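PDB 4KL0: inosine-uridine nucleoside N-ribohydrolase, which is a bacterial effector that binds calcium and may hydrolyse the N-glycosidic bonds of nucleosides. Local coordinates for residues D42-T47 with L314-P319; G147-A152 with L320-A325. All coordinates share one frame; numbering follows the deposited sequence.

How the contacts relate
Both contacts lie in the buried heart of the chain, with centres about 10 Å apart, and both use helix 317-325: its N-terminal end in contact 1, its remaining turns in contact 2. Against this helix contact 1 sets helix 41-54, and contact 2 sets strand 146-150, a middle strand of the mixed sheet. The calcium ion belongs to both, taking carboxylates in contact 1 and a main-chain carbonyl in contact 2. Away from the metal, contact 2 is made by apolar groups alone, whereas contact 1 also has a buried threonine hydroxyl beside its valine packing. Thr45 bridges them, its CG2 lying 3.9 Å from Leu322 CB and 4.0 Å from Ile151 CD1.

Contact 1: residues D42-T47 with L314-P319; sequences DVVTYT and LNLYDP. With CA (calcium ion), chain B.
Asp42 and Asp318 meet through a calcium ion rather than through each other. Asp42 clasps it with both oxygens, somewhat unevenly, OD2 at 2.5 Å and OD1 at 2.8 Å from the metal. Asp318 gives OD2 alone, 2.4 Å from the ion. The two carboxylates are turned almost square to one another, their planes 79° apart, and the cation between them would offset the repulsion of Asp42 OD2 and Asp318 OD2, only 3.2 Å apart. Three waters fill further positions, and water 1, itself on the metal, also donates to Asp318 OD1 over 2.5 Å, which ties down the oxygen that does not bind the ion. Asp35 and the carbonyl of Ile151 complete the site, while Thr34 holds Asp42 OD1 by a hydrogen bond. Such an aspartate-rich calcium site is the hallmark of the nucleoside hydrolase family, where the metal lies at the floor of the active-site pocket; the same role here is likely but inferred.

Asp41, just ahead of the first segment, adds polar ties: its carboxylate takes a hydrogen bond from the backbone N of Asp318, and its carbonyl is hydrogen-bonded to Thr45 OG1. With chi1 at -52°, that hydroxyl lies opposite the carbonyl carbon of Thr45 and beside the backbone N, where it can reach back to Asp41. It also lies against the start of the opposing helix, 3.1 Å from Asp318 CB. Pro319 N, an imide nitrogen with no hydrogen to give, is merely a close neighbour of it.

The apolar part belongs to Val44, whose two methyls divide the work. CG1 touches the CG corner of the proline ring, 3.6 Å from Pro319 CG, the two side chains crossing at about a right angle, whereas CG2 touches the tip of Leu316, 4.2 Å from CD2. Tyr239 of helix 236-243 touches both Val44 and Leu316.

Contact 2: residues G147-A152 with L320-A325; sequences GMVVIA and LTLLAA. With CA (calcium ion), chain B.
Val149 CG2 presses on the methyl of Ala325, 3.6 Å from its CB, the shortest approach in this contact. The same branch meets Leu322 CD1 at 4.2 Å, while the other, CG1, turns to Thr321 CG2. With CG1 anti to the backbone N (chi1 177°), the valine spreads its two methyls over successive parts of the helix. Further along, Ile151 CG2 lies obliquely against Thr321, 4.0 Å from its CG2, and the threonine methyl also comes near the carbonyl oxygen of Val150. No hydrogen bond crosses between the segments.

Helix 317-325 thus lies on one face of the predominantly parallel sheet of this Rossmann-like fold. Its residues 320-325 run nearly antiparallel to strand residues 147-150, at 160°, the axes of these segments 8.8 Å apart at closest approach. Just beyond Val150, the carbonyl O of Ile151 binds the calcium ion at 2.4 Å, placing the metal at the C-terminal ends of the parallel strands, where such folds commonly hold their active sites.

Around this core, Thr321 directs its hydroxyl back along its own helix to the carbonyl of Tyr317, leaving its methyl for the strand. Strands 28-34 and 172-178 flank strand 146-150 and hydrogen-bond to it; Leu32 packs on both Val149 and Ile151, and Thr176 touches Thr321 and Ala325.

Contact 1: residues D42-T47 with L314-P319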
loop_
_atom_site.group_PDB
_atom_site.type_symbol
_atom_site.label_atom_id
_atom_site.label_comp_id
_atom_site.label_asym_id
_atom_site.label_seq_id
_atom_site.Cartn_x
_atom_site.Cartn_y
_atom_site.Cartn_z
ATOM N N ASP A 42 4.366 -2.086 1.008
ATOM C CA ASP A 42 3.353 -3.021 0.545
ATOM C C ASP A 42 3.240 -4.197 1.479
ATOM O O ASP A 42 2.123 -4.687 1.733
ATOM C CB ASP A 42 3.646 -3.459 -0.914
ATOM C CG ASP A 42 3.692 -2.273 -1.875
ATOM O OD1 ASP A 42 2.743 -2.167 -2.659
ATOM O OD2 ASP A 42 4.682 -1.449 -1.824
ATOM N N VAL A 43 4.390 -4.689 1.966
ATOM C CA VAL A 43 4.331 -5.860 2.847
ATOM C C VAL A 43 3.760 -5.541 4.219
ATOM O O VAL A 43 3.056 -6.387 4.780
ATOM C CB VAL A 43 5.689 -6.551 2.901
ATOM C CG1 VAL A 43 5.699 -7.649 4.010
ATOM C CG2 VAL A 43 5.939 -7.173 1.497
ATOM N N VAL A 44 3.979 -4.318 4.733
ATOM C CA VAL A 44 3.254 -3.910 5.934
ATOM C C VAL A 44 1.748 -3.922 5.651
ATOM O O VAL A 44 0.946 -4.371 6.509
ATOM C CB VAL A 44 3.681 -2.490 6.423
ATOM C CG1 VAL A 44 2.900 -2.169 7.738
ATOM C CG2 VAL A 44 5.217 -2.488 6.681
ATOM N N THR A 45 1.358 -3.512 4.432
ATOM C CA THR A 45 -0.069 -3.510 4.098
ATOM C C THR A 45 -0.617 -4.939 4.084
ATOM O O THR A 45 -1.745 -5.179 4.554
ATOM C CB THR A 45 -0.289 -2.864 2.706
ATOM O OG1 THR A 45 0.359 -1.605 2.690
ATOM C CG2 THR A 45 -1.779 -2.684 2.418
ATOM N N TYR A 46 0.135 -5.911 3.538
ATOM C CA TYR A 46 -0.344 -7.289 3.499
ATOM C C TYR A 46 -0.520 -7.772 4.945
ATOM O O TYR A 46 -1.482 -8.509 5.276
ATOM C CB TYR A 46 0.665 -8.233 2.820
ATOM C CG TYR A 46 1.087 -7.870 1.419
ATOM C CD1 TYR A 46 0.342 -6.983 0.639
ATOM C CD2 TYR A 46 2.225 -8.395 0.871
ATOM C CE1 TYR A 46 0.765 -6.612 -0.645
ATOM C CE2 TYR A 46 2.639 -8.071 -0.395
ATOM C CZ TYR A 46 1.918 -7.178 -1.161
ATOM O OH TYR A 46 2.414 -6.847 -2.391
ATOM N N THR A 47 0.439 -7.368 5.810
ATOM C CA THR A 47 0.417 -7.785 7.233
ATOM C C THR A 47 -0.807 -7.231 7.979
ATOM O O THR A 47 -1.545 -7.998 8.602
ATOM C CB THR A 47 1.696 -7.380 7.931
ATOM O OG1 THR A 47 2.789 -7.985 7.237
ATOM C CG2 THR A 47 1.748 -7.882 9.376
ATOM N N LEU A 314 9.021 7.204 10.537
ATOM C CA LEU A 314 9.099 6.338 9.354
ATOM C C LEU A 314 7.687 6.322 8.721
ATOM O O LEU A 314 6.688 5.969 9.396
ATOM C CB LEU A 314 9.545 4.915 9.724
ATOM C CG LEU A 314 10.957 4.875 10.344
ATOM C CD1 LEU A 314 11.123 3.541 11.036
ATOM C CD2 LEU A 314 12.065 5.165 9.272
ATOM N N ASN A 315 7.589 6.687 7.434
ATOM C CA ASN A 315 6.260 6.767 6.809
ATOM C C ASN A 315 5.644 5.423 6.377
ATOM O O ASN A 315 6.383 4.541 5.870
ATOM C CB ASN A 315 6.348 7.695 5.614
ATOM C CG ASN A 315 6.732 9.094 6.021
ATOM O OD1 ASN A 315 6.359 9.568 7.112
ATOM N ND2 ASN A 315 7.459 9.783 5.143
ATOM N N LEU A 316 4.344 5.246 6.626
ATOM C CA LEU A 316 3.597 4.042 6.154
ATOM C C LEU A 316 2.484 4.432 5.150
ATOM O O LEU A 316 1.278 4.428 5.453
ATOM C CB LEU A 316 2.987 3.248 7.339
ATOM C CG LEU A 316 4.023 2.561 8.228
ATOM C CD1 LEU A 316 3.396 1.855 9.484
ATOM C CD2 LEU A 316 4.930 1.627 7.363
ATOM N N TYR A 317 2.856 4.706 3.910
ATOM C CA TYR A 317 1.886 5.259 2.992
ATOM C C TYR A 317 0.831 4.252 2.610
ATOM O O TYR A 317 -0.350 4.527 2.617
ATOM C CB TYR A 317 2.579 5.684 1.678
ATOM C CG TYR A 317 3.786 6.573 1.874
ATOM C CD1 TYR A 317 3.634 7.935 2.057
ATOM C CD2 TYR A 317 5.071 6.034 1.846
ATOM C CE1 TYR A 317 4.750 8.765 2.232
ATOM C CE2 TYR A 317 6.194 6.838 2.031
ATOM C CZ TYR A 317 6.017 8.194 2.220
ATOM O OH TYR A 317 7.138 9.007 2.383
ATOM N N ASP A 318 1.278 3.060 2.275
ATOM C CA ASP A 318 0.333 2.089 1.772
ATOM C C ASP A 318 -0.604 1.509 2.857
ATOM O O ASP A 318 -1.808 1.287 2.594
ATOM C CB ASP A 318 1.087 0.974 1.038
ATOM C CG ASP A 318 1.734 1.457 -0.238
ATOM O OD1 ASP A 318 1.453 2.576 -0.707
ATOM O OD2 ASP A 318 2.526 0.710 -0.853
ATOM N N PRO A 319 -0.097 1.248 4.065
ATOM C CA PRO A 319 -1.022 0.763 5.091
ATOM C C PRO A 319 -2.077 1.796 5.397
ATOM O O PRO A 319 -3.229 1.414 5.594
ATOM C CB PRO A 319 -0.109 0.628 6.304
ATOM C CG PRO A 319 1.178 0.210 5.712
ATOM C CD PRO A 319 1.316 1.060 4.461
HETATM CA CA CA B . 3.614 0.496 -2.962
HETATM O O HOH W 1 2.981 3.099 -2.654
HETATM O O HOH W 2 5.509 1.602 -1.791
HETATM O O HOH W 3 4.694 1.999 -4.782
#

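Contact 2: residues G147-A152 with L320-A325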
loop_
_atom_site.group_PDB
_atom_site.type_symbol
_atom_site.label_atom_id
_atom_site.label_comp_id
_atom_site.label_asym_id
_atom_site.label_seq_id
_atom_site.Cartn_x
_atom_site.Cartn_y
_atom_site.Cartn_z
ATOM N N GLY A 147 -14.150 -3.718 -3.146
ATOM C CA GLY A 147 -13.320 -2.515 -3.111
ATOM C C GLY A 147 -12.027 -2.711 -3.882
ATOM O O GLY A 147 -11.516 -3.822 -3.980
ATOM N N MET A 148 -11.520 -1.645 -4.491
ATOM C CA MET A 148 -10.226 -1.730 -5.218
ATOM C C MET A 148 -9.276 -0.835 -4.461
ATOM O O MET A 148 -9.606 0.291 -4.109
ATOM C CB MET A 148 -10.307 -1.184 -6.667
ATOM C CG MET A 148 -11.015 -2.103 -7.721
ATOM S SD MET A 148 -11.284 -1.323 -9.415
ATOM C CE MET A 148 -9.588 -0.919 -9.909
ATOM N N VAL A 149 -8.100 -1.352 -4.151
ATOM C CA VAL A 149 -7.106 -0.562 -3.418
ATOM C C VAL A 149 -5.811 -0.516 -4.223
ATOM O O VAL A 149 -5.248 -1.577 -4.603
ATOM C CB VAL A 149 -6.865 -1.209 -2.041
ATOM C CG1 VAL A 149 -5.768 -0.420 -1.334
ATOM C CG2 VAL A 149 -8.187 -1.205 -1.187
ATOM N N VAL A 150 -5.369 0.700 -4.522
ATOM C CA VAL A 150 -4.189 0.855 -5.418
ATOM C C VAL A 150 -3.047 1.418 -4.627
ATOM O O VAL A 150 -3.102 2.539 -4.136
ATOM C CB VAL A 150 -4.551 1.780 -6.598
ATOM C CG1 VAL A 150 -3.332 2.046 -7.468
ATOM C CG2 VAL A 150 -5.777 1.194 -7.345
ATOM N N ILE A 151 -1.980 0.610 -4.471
ATOM C CA ILE A 151 -0.819 1.062 -3.718
ATOM C C ILE A 151 0.409 0.874 -4.591
ATOM O O ILE A 151 1.470 0.677 -4.059
ATOM C CB ILE A 151 -0.666 0.305 -2.385
ATOM C CG1 ILE A 151 -0.740 -1.227 -2.551
ATOM C CG2 ILE A 151 -1.822 0.742 -1.426
ATOM C CD1 ILE A 151 -0.442 -2.012 -1.282
ATOM N N ALA A 152 0.263 1.057 -5.893
ATOM C CA ALA A 152 1.353 0.975 -6.868
ATOM C C ALA A 152 0.914 1.610 -8.140
ATOM O O ALA A 152 -0.159 2.202 -8.145
ATOM C CB ALA A 152 1.739 -0.530 -7.157
ATOM N N LEU A 320 -1.717 3.073 5.418
ATOM C CA LEU A 320 -2.728 4.080 5.657
ATOM C C LEU A 320 -3.761 4.111 4.542
ATOM O O LEU A 320 -4.926 4.418 4.782
ATOM C CB LEU A 320 -2.087 5.460 5.799
ATOM C CG LEU A 320 -1.365 5.599 7.141
ATOM C CD1 LEU A 320 -0.421 6.853 7.100
ATOM C CD2 LEU A 320 -2.372 5.773 8.287
ATOM N N THR A 321 -3.342 3.859 3.308
ATOM C CA THR A 321 -4.284 3.832 2.167
ATOM C C THR A 321 -5.330 2.742 2.370
ATOM O O THR A 321 -6.514 2.965 2.154
ATOM C CB THR A 321 -3.499 3.631 0.854
ATOM O OG1 THR A 321 -2.576 4.723 0.741
ATOM C CG2 THR A 321 -4.400 3.632 -0.350
ATOM N N LEU A 322 -4.862 1.567 2.789
ATOM C CA LEU A 322 -5.783 0.497 3.112
ATOM C C LEU A 322 -6.742 0.879 4.255
ATOM O O LEU A 322 -7.980 0.631 4.124
ATOM C CB LEU A 322 -5.003 -0.800 3.419
ATOM C CG LEU A 322 -5.960 -1.949 3.829
ATOM C CD1 LEU A 322 -6.855 -2.292 2.658
ATOM C CD2 LEU A 322 -5.173 -3.172 4.229
ATOM N N LEU A 323 -6.227 1.509 5.297
ATOM C CA LEU A 323 -7.078 1.953 6.401
ATOM C C LEU A 323 -8.094 2.957 5.868
ATOM O O LEU A 323 -9.268 2.957 6.280
ATOM C CB LEU A 323 -6.259 2.524 7.555
ATOM C CG LEU A 323 -5.335 1.512 8.276
ATOM C CD1 LEU A 323 -4.702 2.160 9.502
ATOM C CD2 LEU A 323 -6.111 0.273 8.749
ATOM N N ALA A 324 -7.672 3.785 4.916
ATOM C CA ALA A 324 -8.607 4.760 4.335
ATOM C C ALA A 324 -9.683 4.146 3.443
ATOM O O ALA A 324 -10.715 4.803 3.178
ATOM C CB ALA A 324 -7.791 5.881 3.582
ATOM N N ALA A 325 -9.471 2.900 2.965
ATOM C CA ALA A 325 -10.334 2.224 2.028
ATOM C C ALA A 325 -11.494 1.508 2.683
ATOM O O ALA A 325 -12.445 1.133 1.974
ATOM C CB ALA A 325 -9.507 1.167 1.227
HETATM CA CA CA B . 3.614 0.496 -2.962
HETATM O O HOH W 1 2.981 3.099 -2.654
HETATM O O HOH W 2 5.509 1.602 -1.791
HETATM O O HOH W 3 4.694 1.999 -4.782
#